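PDB 6QAZ: cyanophage-like gp41-1 intein from Metagenome, which probably carries out protein splicing, excising itself and joining the flanking polypeptides, as expected of an intein that occurs naturally in split form. Local coordinates for residues V29-L39 and I111-Y120; C62-Q71 and I77-Y88. All coordinates share one frame; numbering follows the deposited sequence.

Contact 1 (V29-L39 and I111-Y120); sequences VLSNTGYNEVL and IEVSGNHLFY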
loop_
_atom_site.group_PDB
_atom_site.type_symbol
_atom_site.label_atom_id
_atom_site.label_comp_id
_atom_site.label_asym_id
_atom_site.label_seq_id
_atom_site.Cartn_x
_atom_site.Cartn_y
_atom_site.Cartn_z
ATOM N N VAL A 29 10.150 6.754 3.983
ATOM C CA VAL A 29 9.658 5.891 2.892
ATOM C C VAL A 29 9.320 6.730 1.686
ATOM O O VAL A 29 8.703 7.806 1.800
ATOM C CB VAL A 29 8.491 5.012 3.339
ATOM C CG1 VAL A 29 8.960 3.977 4.349
ATOM C CG2 VAL A 29 7.302 5.793 3.852
ATOM N N LEU A 30 9.682 6.232 0.512
ATOM C CA LEU A 30 9.548 7.015 -0.722
ATOM C C LEU A 30 8.097 7.052 -1.176
ATOM O O LEU A 30 7.431 6.013 -1.244
ATOM C CB LEU A 30 10.411 6.398 -1.817
ATOM C CG LEU A 30 10.428 7.178 -3.124
ATOM C CD1 LEU A 30 11.074 8.544 -2.969
ATOM C CD2 LEU A 30 11.133 6.379 -4.201
ATOM N N SER A 31 7.654 8.250 -1.519
ATOM C CA SER A 31 6.361 8.534 -2.137
ATOM C C SER A 31 6.575 9.174 -3.501
ATOM O O SER A 31 7.713 9.335 -3.954
ATOM C CB SER A 31 5.566 9.451 -1.233
ATOM O OG SER A 31 5.955 10.787 -1.403
ATOM N N ASN A 32 5.489 9.606 -4.103
ATOM C CA ASN A 32 5.556 10.383 -5.364
ATOM C C ASN A 32 6.130 11.778 -5.153
ATOM O O ASN A 32 6.489 12.397 -6.149
ATOM C CB ASN A 32 4.169 10.458 -6.014
ATOM C CG ASN A 32 3.114 11.053 -5.122
ATOM O OD1 ASN A 32 3.015 10.719 -3.952
ATOM N ND2 ASN A 32 2.320 11.933 -5.676
ATOM N N THR A 33 6.089 12.260 -3.914
ATOM C CA THR A 33 6.560 13.579 -3.450
ATOM C C THR A 33 7.726 13.414 -2.490
ATOM O O THR A 33 7.714 14.007 -1.488
ATOM C CB THR A 33 5.490 14.319 -2.601
ATOM O OG1 THR A 33 5.207 13.419 -1.529
ATOM C CG2 THR A 33 4.244 14.672 -3.376
ATOM N N GLY A 34 8.685 12.585 -2.738
ATOM C CA GLY A 34 9.847 12.485 -1.847
ATOM C C GLY A 34 9.606 11.537 -0.710
ATOM O O GLY A 34 8.651 10.742 -0.725
ATOM N N TYR A 35 10.440 11.594 0.292
ATOM C CA TYR A 35 10.370 10.661 1.414
ATOM C C TYR A 35 9.501 11.209 2.523
ATOM O O TYR A 35 9.698 12.342 2.998
ATOM C CB TYR A 35 11.763 10.401 1.973
ATOM C CG TYR A 35 12.614 9.494 1.109
ATOM C CD1 TYR A 35 12.497 8.123 1.200
ATOM C CD2 TYR A 35 13.498 9.987 0.155
ATOM C CE1 TYR A 35 13.228 7.266 0.406
ATOM C CE2 TYR A 35 14.244 9.127 -0.658
ATOM C CZ TYR A 35 14.101 7.754 -0.527
ATOM O OH TYR A 35 14.804 6.837 -1.275
ATOM N N ASN A 36 8.557 10.394 2.979
ATOM C CA ASN A 36 7.721 10.738 4.117
ATOM C C ASN A 36 8.217 10.029 5.372
ATOM O O ASN A 36 8.644 8.859 5.299
ATOM C CB ASN A 36 6.259 10.409 3.837
ATOM C CG ASN A 36 5.661 11.266 2.758
ATOM O OD1 ASN A 36 6.000 12.466 2.647
ATOM N ND2 ASN A 36 4.776 10.717 1.942
ATOM N N GLU A 37 8.198 10.707 6.516
ATOM C CA GLU A 37 8.633 10.102 7.780
ATOM C C GLU A 37 7.547 9.175 8.298
ATOM O O GLU A 37 6.374 9.530 8.319
ATOM C CB GLU A 37 8.857 11.194 8.841
ATOM C CG GLU A 37 9.325 10.605 10.160
ATOM C CD GLU A 37 9.431 11.478 11.378
ATOM O OE1 GLU A 37 10.061 10.966 12.369
ATOM O OE2 GLU A 37 8.851 12.617 11.371
ATOM N N VAL A 38 7.965 8.028 8.811
ATOM C CA VAL A 38 7.056 7.116 9.507
ATOM C C VAL A 38 6.814 7.675 10.925
ATOM O O VAL A 38 7.750 7.754 11.734
ATOM C CB VAL A 38 7.617 5.707 9.557
ATOM C CG1 VAL A 38 6.678 4.781 10.315
ATOM C CG2 VAL A 38 7.864 5.179 8.143
ATOM N N LEU A 39 5.591 8.097 11.171
ATOM C CA LEU A 39 5.182 8.728 12.420
ATOM C C LEU A 39 4.627 7.717 13.410
ATOM O O LEU A 39 4.702 7.937 14.619
ATOM C CB LEU A 39 4.123 9.792 12.141
ATOM C CG LEU A 39 4.543 10.911 11.206
ATOM C CD1 LEU A 39 3.431 11.884 10.990
ATOM C CD2 LEU A 39 5.772 11.602 11.728
ATOM N N ILE A 111 1.016 1.474 9.124
ATOM C CA ILE A 111 1.875 2.587 9.515
ATOM C C ILE A 111 1.214 3.904 9.134
ATOM O O ILE A 111 0.355 3.941 8.271
ATOM C CB ILE A 111 3.283 2.466 8.892
ATOM C CG1 ILE A 111 3.313 2.743 7.387
ATOM C CG2 ILE A 111 3.902 1.116 9.203
ATOM C CD1 ILE A 111 4.700 2.703 6.773
ATOM N N GLU A 112 1.650 4.970 9.759
ATOM C CA GLU A 112 1.271 6.342 9.407
ATOM C C GLU A 112 2.521 7.080 8.963
ATOM O O GLU A 112 3.551 7.003 9.673
ATOM C CB GLU A 112 0.691 7.068 10.616
ATOM C CG GLU A 112 0.220 8.450 10.296
ATOM C CD GLU A 112 -1.013 8.448 9.444
ATOM O OE1 GLU A 112 -1.771 7.434 9.375
ATOM O OE2 GLU A 112 -1.245 9.576 8.848
ATOM N N VAL A 113 2.444 7.799 7.855
ATOM C CA VAL A 113 3.572 8.579 7.369
ATOM C C VAL A 113 3.159 10.045 7.245
ATOM O O VAL A 113 1.977 10.381 7.215
ATOM C CB VAL A 113 4.173 8.021 6.064
ATOM C CG1 VAL A 113 4.408 6.510 6.189
ATOM C CG2 VAL A 113 3.325 8.330 4.841
ATOM N N SER A 114 4.167 10.907 7.158
ATOM C CA SER A 114 3.977 12.348 7.080
ATOM C C SER A 114 3.562 12.780 5.676
ATOM O O SER A 114 3.321 11.974 4.771
ATOM C CB SER A 114 5.224 13.051 7.554
ATOM O OG SER A 114 6.325 12.877 6.649
ATOM N N GLY A 115 3.513 14.097 5.487
ATOM C CA GLY A 115 3.341 14.637 4.148
ATOM C C GLY A 115 1.987 14.284 3.578
ATOM O O GLY A 115 0.946 14.371 4.261
ATOM N N ASN A 116 2.008 13.806 2.341
ATOM C CA ASN A 116 0.779 13.402 1.645
ATOM C C ASN A 116 0.252 12.044 2.085
ATOM O O ASN A 116 -0.755 11.601 1.522
ATOM C CB ASN A 116 0.989 13.452 0.136
ATOM C CG ASN A 116 1.937 12.406 -0.407
ATOM O OD1 ASN A 116 2.492 11.579 0.324
ATOM N ND2 ASN A 116 2.142 12.459 -1.706
ATOM N N HIS A 117 0.874 11.408 3.056
ATOM C CA HIS A 117 0.387 10.114 3.601
ATOM C C HIS A 117 0.486 8.975 2.586
ATOM O O HIS A 117 -0.116 7.934 2.834
ATOM C CB HIS A 117 -1.034 10.185 4.149
ATOM C CG HIS A 117 -1.177 11.181 5.178
ATOM N ND1 HIS A 117 -0.478 11.201 6.333
ATOM C CD2 HIS A 117 -1.969 12.232 5.205
ATOM C CE1 HIS A 117 -0.842 12.266 7.065
ATOM N NE2 HIS A 117 -1.767 12.892 6.393
ATOM N N LEU A 118 1.262 9.138 1.536
ATOM C CA LEU A 118 1.420 8.081 0.529
ATOM C C LEU A 118 2.816 7.469 0.606
ATOM O O LEU A 118 3.779 8.093 1.109
ATOM C CB LEU A 118 1.186 8.624 -0.886
ATOM C CG LEU A 118 -0.099 9.429 -1.102
ATOM C CD1 LEU A 118 -0.223 9.836 -2.561
ATOM C CD2 LEU A 118 -1.319 8.659 -0.645
ATOM N N PHE A 119 2.953 6.293 0.029
ATOM C CA PHE A 119 4.263 5.697 -0.204
ATOM C C PHE A 119 4.117 4.626 -1.272
ATOM O O PHE A 119 3.040 4.035 -1.449
ATOM C CB PHE A 119 4.912 5.133 1.070
ATOM C CG PHE A 119 4.107 4.136 1.863
ATOM C CD1 PHE A 119 4.120 2.790 1.585
ATOM C CD2 PHE A 119 3.371 4.559 2.924
ATOM C CE1 PHE A 119 3.406 1.893 2.348
ATOM C CE2 PHE A 119 2.691 3.654 3.709
ATOM C CZ PHE A 119 2.665 2.319 3.392
ATOM N N TYR A 120 5.208 4.341 -1.965
ATOM C CA TYR A 120 5.231 3.212 -2.893
ATOM C C TYR A 120 5.418 1.907 -2.120
ATOM O O TYR A 120 6.307 1.765 -1.277
ATOM C CB TYR A 120 6.375 3.385 -3.901
ATOM C CG TYR A 120 6.099 4.455 -4.947
ATOM C CD1 TYR A 120 5.126 4.268 -5.909
ATOM C CD2 TYR A 120 6.780 5.665 -4.979
ATOM C CE1 TYR A 120 4.834 5.206 -6.879
ATOM C CE2 TYR A 120 6.500 6.625 -5.967
ATOM C CZ TYR A 120 5.520 6.383 -6.909
ATOM O OH TYR A 120 5.196 7.277 -7.918
HETATM O O HOH W 1 8.281 3.387 -0.411
HETATM O O HOH W 2 4.616 14.057 0.905
HETATM O O HOH W 3 6.945 14.397 4.421
#
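Asn116 OD1 is gripped by two donors that reach it from opposite faces of its carbonyl plane. Across the contact comes Asn36 ND2, 2.9 Å from Asn116 OD1, while the backbone N of Leu118, at 3.0 Å from Asn116 OD1, closes an Asx turn. Asn36 ND2 donates its second proton to Leu118 O at 2.9 Å, lying in both the amide plane and the carbonyl plane. Both protons of this buried amide are thus used, its rotation is fixed, and the two asparagine planes stand 72° apart. Asn36 OD1 accepts from two waters; one also accepts from Asn116 N and bonds Thr33 OG1, the other bonds Ser114 OG. At the far end of the Asn116 amide, Asn116 ND2 donates to Asn32 OD1 at 3.0 Å, and the two amide planes are nearly parallel, 12° apart. With chi1 at 57°, Asn32 CG is folded over its own backbone, which brings the carbonyl within range of that donor.

Ser114 OG receives Glu37 N at 2.9 Å, while Ser114 N binds Glu37 O and Leu39 N binds Glu112 O. Between these bonds Val38 and Val113 form a non-hydrogen-bonded antiparallel pair. On their face Val29 CG2 packs between Val113 CG1 and Phe119 CB. Beyond it, Tyr120 N donates to Leu30 O, and the phenol hydroxyl goes on to Glu91. The arrangement is a beta-hairpin, turned at Ser31–Gly34, that pairs with strand 111-113 and holds the type II' turn Ser114–His117 through side-chain amides, within the all-beta fold of inteins, close to the C-terminal Asn128.

Contact 2 (C62-Q71 and I77-Y88); sequences CSEEHLFPTQ and ISGGLKEGMCLY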
loop_
_atom_site.group_PDB
_atom_site.type_symbol
_atom_site.label_atom_id
_atom_site.label_comp_id
_atom_site.label_asym_id
_atom_site.label_seq_id
_atom_site.Cartn_x
_atom_site.Cartn_y
_atom_site.Cartn_z
ATOM N N CYS A 62 -3.466 -6.548 0.827
ATOM C CA CYS A 62 -3.952 -5.555 1.790
ATOM C C CYS A 62 -5.305 -5.977 2.338
ATOM O O CYS A 62 -5.946 -6.910 1.853
ATOM C CB CYS A 62 -4.046 -4.178 1.139
ATOM S SG CYS A 62 -5.244 -4.084 -0.219
ATOM N N SER A 63 -5.776 -5.235 3.323
ATOM C CA SER A 63 -7.120 -5.438 3.876
ATOM C C SER A 63 -8.157 -4.684 3.065
ATOM O O SER A 63 -7.849 -3.844 2.200
ATOM C CB SER A 63 -7.164 -5.037 5.318
ATOM O OG SER A 63 -6.975 -3.645 5.448
ATOM N N GLU A 64 -9.427 -4.945 3.367
ATOM C CA GLU A 64 -10.513 -4.386 2.555
ATOM C C GLU A 64 -10.636 -2.875 2.698
ATOM O O GLU A 64 -11.175 -2.238 1.790
ATOM C CB GLU A 64 -11.872 -5.022 2.831
ATOM C CG GLU A 64 -12.451 -4.676 4.182
ATOM C CD GLU A 64 -13.845 -5.202 4.399
ATOM O OE1 GLU A 64 -14.565 -5.351 3.391
ATOM O OE2 GLU A 64 -14.197 -5.443 5.574
ATOM N N GLU A 65 -10.175 -2.315 3.808
ATOM C CA GLU A 65 -10.343 -0.871 4.001
ATOM C C GLU A 65 -9.088 -0.098 3.619
ATOM O O GLU A 65 -9.114 1.147 3.676
ATOM C CB GLU A 65 -10.869 -0.508 5.325
ATOM C CG GLU A 65 -9.894 -0.504 6.363
ATOM C CD GLU A 65 -9.683 -1.817 7.062
ATOM O OE1 GLU A 65 -9.872 -1.858 8.290
ATOM O OE2 GLU A 65 -9.315 -2.797 6.358
ATOM N N HIS A 66 -8.024 -0.761 3.206
ATOM C CA HIS A 66 -6.776 -0.056 2.894
ATOM C C HIS A 66 -6.944 0.789 1.631
ATOM O O HIS A 66 -7.396 0.289 0.583
ATOM C CB HIS A 66 -5.656 -1.075 2.724
ATOM C CG HIS A 66 -4.358 -0.392 2.527
ATOM N ND1 HIS A 66 -3.596 0.109 3.555
ATOM C CD2 HIS A 66 -3.758 0.042 1.405
ATOM C CE1 HIS A 66 -2.621 0.831 3.062
ATOM N NE2 HIS A 66 -2.680 0.786 1.774
ATOM N N LEU A 67 -6.562 2.049 1.694
ATOM C CA LEU A 67 -6.783 3.021 0.611
ATOM C C LEU A 67 -5.628 3.080 -0.375
ATOM O O LEU A 67 -4.447 2.958 -0.027
ATOM C CB LEU A 67 -6.988 4.405 1.221
ATOM C CG LEU A 67 -8.218 4.590 2.076
ATOM C CD1 LEU A 67 -8.079 5.860 2.921
ATOM C CD2 LEU A 67 -9.486 4.647 1.231
ATOM N N PHE A 68 -6.020 3.374 -1.610
ATOM C CA PHE A 68 -5.086 3.683 -2.696
ATOM C C PHE A 68 -5.534 4.936 -3.428
ATOM O O PHE A 68 -6.724 5.097 -3.719
ATOM C CB PHE A 68 -5.063 2.583 -3.763
ATOM C CG PHE A 68 -4.545 1.274 -3.262
ATOM C CD1 PHE A 68 -5.373 0.395 -2.559
ATOM C CD2 PHE A 68 -3.220 0.907 -3.474
ATOM C CE1 PHE A 68 -4.882 -0.789 -2.053
ATOM C CE2 PHE A 68 -2.751 -0.298 -3.009
ATOM C CZ PHE A 68 -3.580 -1.138 -2.293
ATOM N N PRO A 69 -4.599 5.781 -3.847
ATOM C CA PRO A 69 -4.943 6.900 -4.713
ATOM C C PRO A 69 -5.346 6.372 -6.078
ATOM O O PRO A 69 -4.734 5.462 -6.627
ATOM C CB PRO A 69 -3.682 7.750 -4.769
ATOM C CG PRO A 69 -2.583 6.872 -4.336
ATOM C CD PRO A 69 -3.186 5.793 -3.475
ATOM N N THR A 70 -6.366 6.994 -6.650
ATOM C CA THR A 70 -6.853 6.693 -8.001
ATOM C C THR A 70 -7.152 8.030 -8.671
ATOM O O THR A 70 -7.172 9.080 -8.032
ATOM C CB THR A 70 -8.105 5.809 -7.988
ATOM O OG1 THR A 70 -9.280 6.599 -7.735
ATOM C CG2 THR A 70 -8.013 4.634 -7.050
ATOM N N GLN A 71 -7.504 7.967 -9.945
ATOM C CA GLN A 71 -7.909 9.185 -10.654
ATOM C C GLN A 71 -9.175 9.815 -10.076
ATOM O O GLN A 71 -9.403 11.018 -10.344
ATOM C CB GLN A 71 -8.145 8.869 -12.133
ATOM C CG GLN A 71 -6.837 8.592 -12.886
ATOM C CD GLN A 71 -7.097 7.967 -14.237
ATOM O OE1 GLN A 71 -7.521 6.828 -14.318
ATOM N NE2 GLN A 71 -6.899 8.749 -15.276
ATOM N N ILE A 77 -11.118 -1.407 -1.337
ATOM C CA ILE A 77 -11.941 -2.525 -1.847
ATOM C C ILE A 77 -13.346 -2.415 -1.275
ATOM O O ILE A 77 -14.342 -2.600 -2.032
ATOM C CB ILE A 77 -11.254 -3.865 -1.565
ATOM C CG1 ILE A 77 -9.989 -3.977 -2.424
ATOM C CG2 ILE A 77 -12.188 -5.040 -1.781
ATOM C CD1 ILE A 77 -9.053 -5.089 -1.967
ATOM N N SER A 78 -13.498 -2.115 -0.003
ATOM C CA SER A 78 -14.859 -2.030 0.585
ATOM C C SER A 78 -15.667 -0.938 -0.106
ATOM O O SER A 78 -16.901 -1.035 -0.129
ATOM C CB SER A 78 -14.798 -1.817 2.057
ATOM O OG SER A 78 -14.232 -0.555 2.353
ATOM N N GLY A 79 -14.999 0.095 -0.596
ATOM C CA GLY A 79 -15.625 1.240 -1.281
ATOM C C GLY A 79 -15.685 1.116 -2.778
ATOM O O GLY A 79 -16.073 2.093 -3.423
ATOM N N GLY A 80 -15.397 -0.052 -3.329
ATOM C CA GLY A 80 -15.629 -0.299 -4.759
ATOM C C GLY A 80 -14.398 -0.331 -5.623
ATOM O O GLY A 80 -14.523 -0.446 -6.847
ATOM N N LEU A 81 -13.184 -0.262 -5.058
ATOM C CA LEU A 81 -11.987 -0.429 -5.908
ATOM C C LEU A 81 -12.077 -1.796 -6.579
ATOM O O LEU A 81 -12.302 -2.792 -5.898
ATOM C CB LEU A 81 -10.741 -0.345 -5.043
ATOM C CG LEU A 81 -9.422 -0.398 -5.799
ATOM C CD1 LEU A 81 -9.259 0.819 -6.701
ATOM C CD2 LEU A 81 -8.281 -0.443 -4.823
ATOM N N LYS A 82 -11.937 -1.851 -7.895
ATOM C CA LYS A 82 -12.187 -3.109 -8.628
ATOM C C LYS A 82 -11.371 -3.148 -9.908
ATOM O O LYS A 82 -10.804 -2.164 -10.402
ATOM C CB LYS A 82 -13.659 -3.226 -8.956
ATOM C CG LYS A 82 -14.132 -2.128 -9.837
ATOM C CD LYS A 82 -15.597 -2.283 -10.237
ATOM C CE LYS A 82 -16.610 -2.273 -9.098
ATOM N NZ LYS A 82 -16.724 -0.950 -8.415
ATOM N N GLU A 83 -11.381 -4.347 -10.438
ATOM C CA GLU A 83 -10.747 -4.619 -11.728
ATOM C C GLU A 83 -11.230 -3.596 -12.762
ATOM O O GLU A 83 -12.429 -3.250 -12.818
ATOM C CB GLU A 83 -11.038 -6.059 -12.141
ATOM C CG GLU A 83 -10.539 -7.075 -11.121
ATOM C CD GLU A 83 -11.289 -8.401 -11.037
ATOM O OE1 GLU A 83 -11.909 -8.827 -12.065
ATOM O OE2 GLU A 83 -11.319 -8.954 -9.881
ATOM N N GLY A 84 -10.295 -3.145 -13.577
ATOM C CA GLY A 84 -10.545 -2.187 -14.642
ATOM C C GLY A 84 -10.295 -0.764 -14.246
ATOM O O GLY A 84 -10.219 0.097 -15.134
ATOM N N MET A 85 -10.225 -0.489 -12.941
ATOM C CA MET A 85 -9.742 0.817 -12.457
ATOM C C MET A 85 -8.234 0.814 -12.510
ATOM O O MET A 85 -7.639 -0.239 -12.683
ATOM C CB MET A 85 -10.245 1.067 -11.038
ATOM C CG MET A 85 -11.751 1.224 -11.000
ATOM S SD MET A 85 -12.278 1.510 -9.312
ATOM C CE MET A 85 -14.032 1.723 -9.543
ATOM N N CYS A 86 -7.617 1.984 -12.443
ATOM C CA CYS A 86 -6.168 2.105 -12.517
ATOM C C CYS A 86 -5.586 2.617 -11.202
ATOM O O CYS A 86 -6.138 3.501 -10.552
ATOM C CB CYS A 86 -5.755 3.085 -13.589
ATOM S SG CYS A 86 -6.185 2.502 -15.254
ATOM N N LEU A 87 -4.432 2.051 -10.861
ATOM C CA LEU A 87 -3.573 2.552 -9.793
ATOM C C LEU A 87 -2.357 3.227 -10.409
ATOM O O LEU A 87 -2.071 3.059 -11.575
ATOM C CB LEU A 87 -3.165 1.436 -8.833
ATOM C CG LEU A 87 -4.305 0.700 -8.145
ATOM C CD1 LEU A 87 -3.775 -0.274 -7.112
ATOM C CD2 LEU A 87 -5.296 1.662 -7.504
ATOM N N TYR A 88 -1.619 3.957 -9.589
ATOM C CA TYR A 88 -0.357 4.567 -10.011
ATOM C C TYR A 88 0.790 3.670 -9.605
ATOM O O TYR A 88 0.834 3.187 -8.467
ATOM C CB TYR A 88 -0.190 5.937 -9.360
ATOM C CG TYR A 88 -1.235 6.950 -9.755
ATOM C CD1 TYR A 88 -1.108 7.693 -10.911
ATOM C CD2 TYR A 88 -2.366 7.149 -8.983
ATOM C CE1 TYR A 88 -2.074 8.627 -11.266
ATOM C CE2 TYR A 88 -3.341 8.066 -9.322
ATOM C CZ TYR A 88 -3.197 8.815 -10.470
ATOM O OH TYR A 88 -4.203 9.680 -10.825
HETATM O O HOH W 4 -8.581 -2.066 -0.103
HETATM O O HOH W 5 -2.312 4.147 -6.832
HETATM O O HOH W 6 -7.479 5.665 -11.568
HETATM O O HOH W 7 -9.321 4.123 -14.206
#
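The Phe68 ring has Cys62 SG at its edge, in plane, while two leucines approach it obliquely: Leu81 CD2 lies 3.8 Å from Phe68 CD1, and Leu87 CD1 lies 3.9 Å from Phe68 CD2. Thr126 and Ile52 add to its surroundings. Leu81 CG stands opposite the backbone N (chi1 -176°), and its two methyls divide the work, CD2 going to the ring and CD1 to Thr70 CG2 at 4.0 Å. The Tyr88 ring turns an edge to Pro69 O, which is 3.7 Å from Tyr88 CD2. Farther out, Tyr88 OH rests 3.5 Å from Gln71 CG, with the glutamine amide steep to the ring at 78°.

Polar links here run largely through water. One water takes the N-H of Tyr88 and donates to Pro69 O; another joins Cys86 O to Gln71 N and OE1. At the other end Ser78 N bonds directly to Glu64 O at 2.9 Å. Axes of strands 68-70 and 86-88 make an angle of 112°, their closest approach 6.1 Å. The long loop 77-85 is thus tied by its start to the turn Ser63–His66, while Leu81 and strand 86-88 pack on strand 68-70, in the all-beta intein fold.

In the fold
The centres of contacts 1 and 2 lie 18 Å apart in a single chain without helices. Along the sequence, segment 29-39 comes first, both halves of contact 2 follow, and 111-120 comes last, so contact 1 joins parts of the chain far apart while contact 2 closes locally. Strand 93-113 ties them together: it pairs with strand 34-41 of contact 1 and with strand 86-89 of contact 2 in one antiparallel sheet. The two also touch directly, Leu118 CD1 lying 4.2 Å from Pro69 CG. Strand 124-127 packs against side chains of both, consistent with a compact fold that brings the C-terminal end beside each.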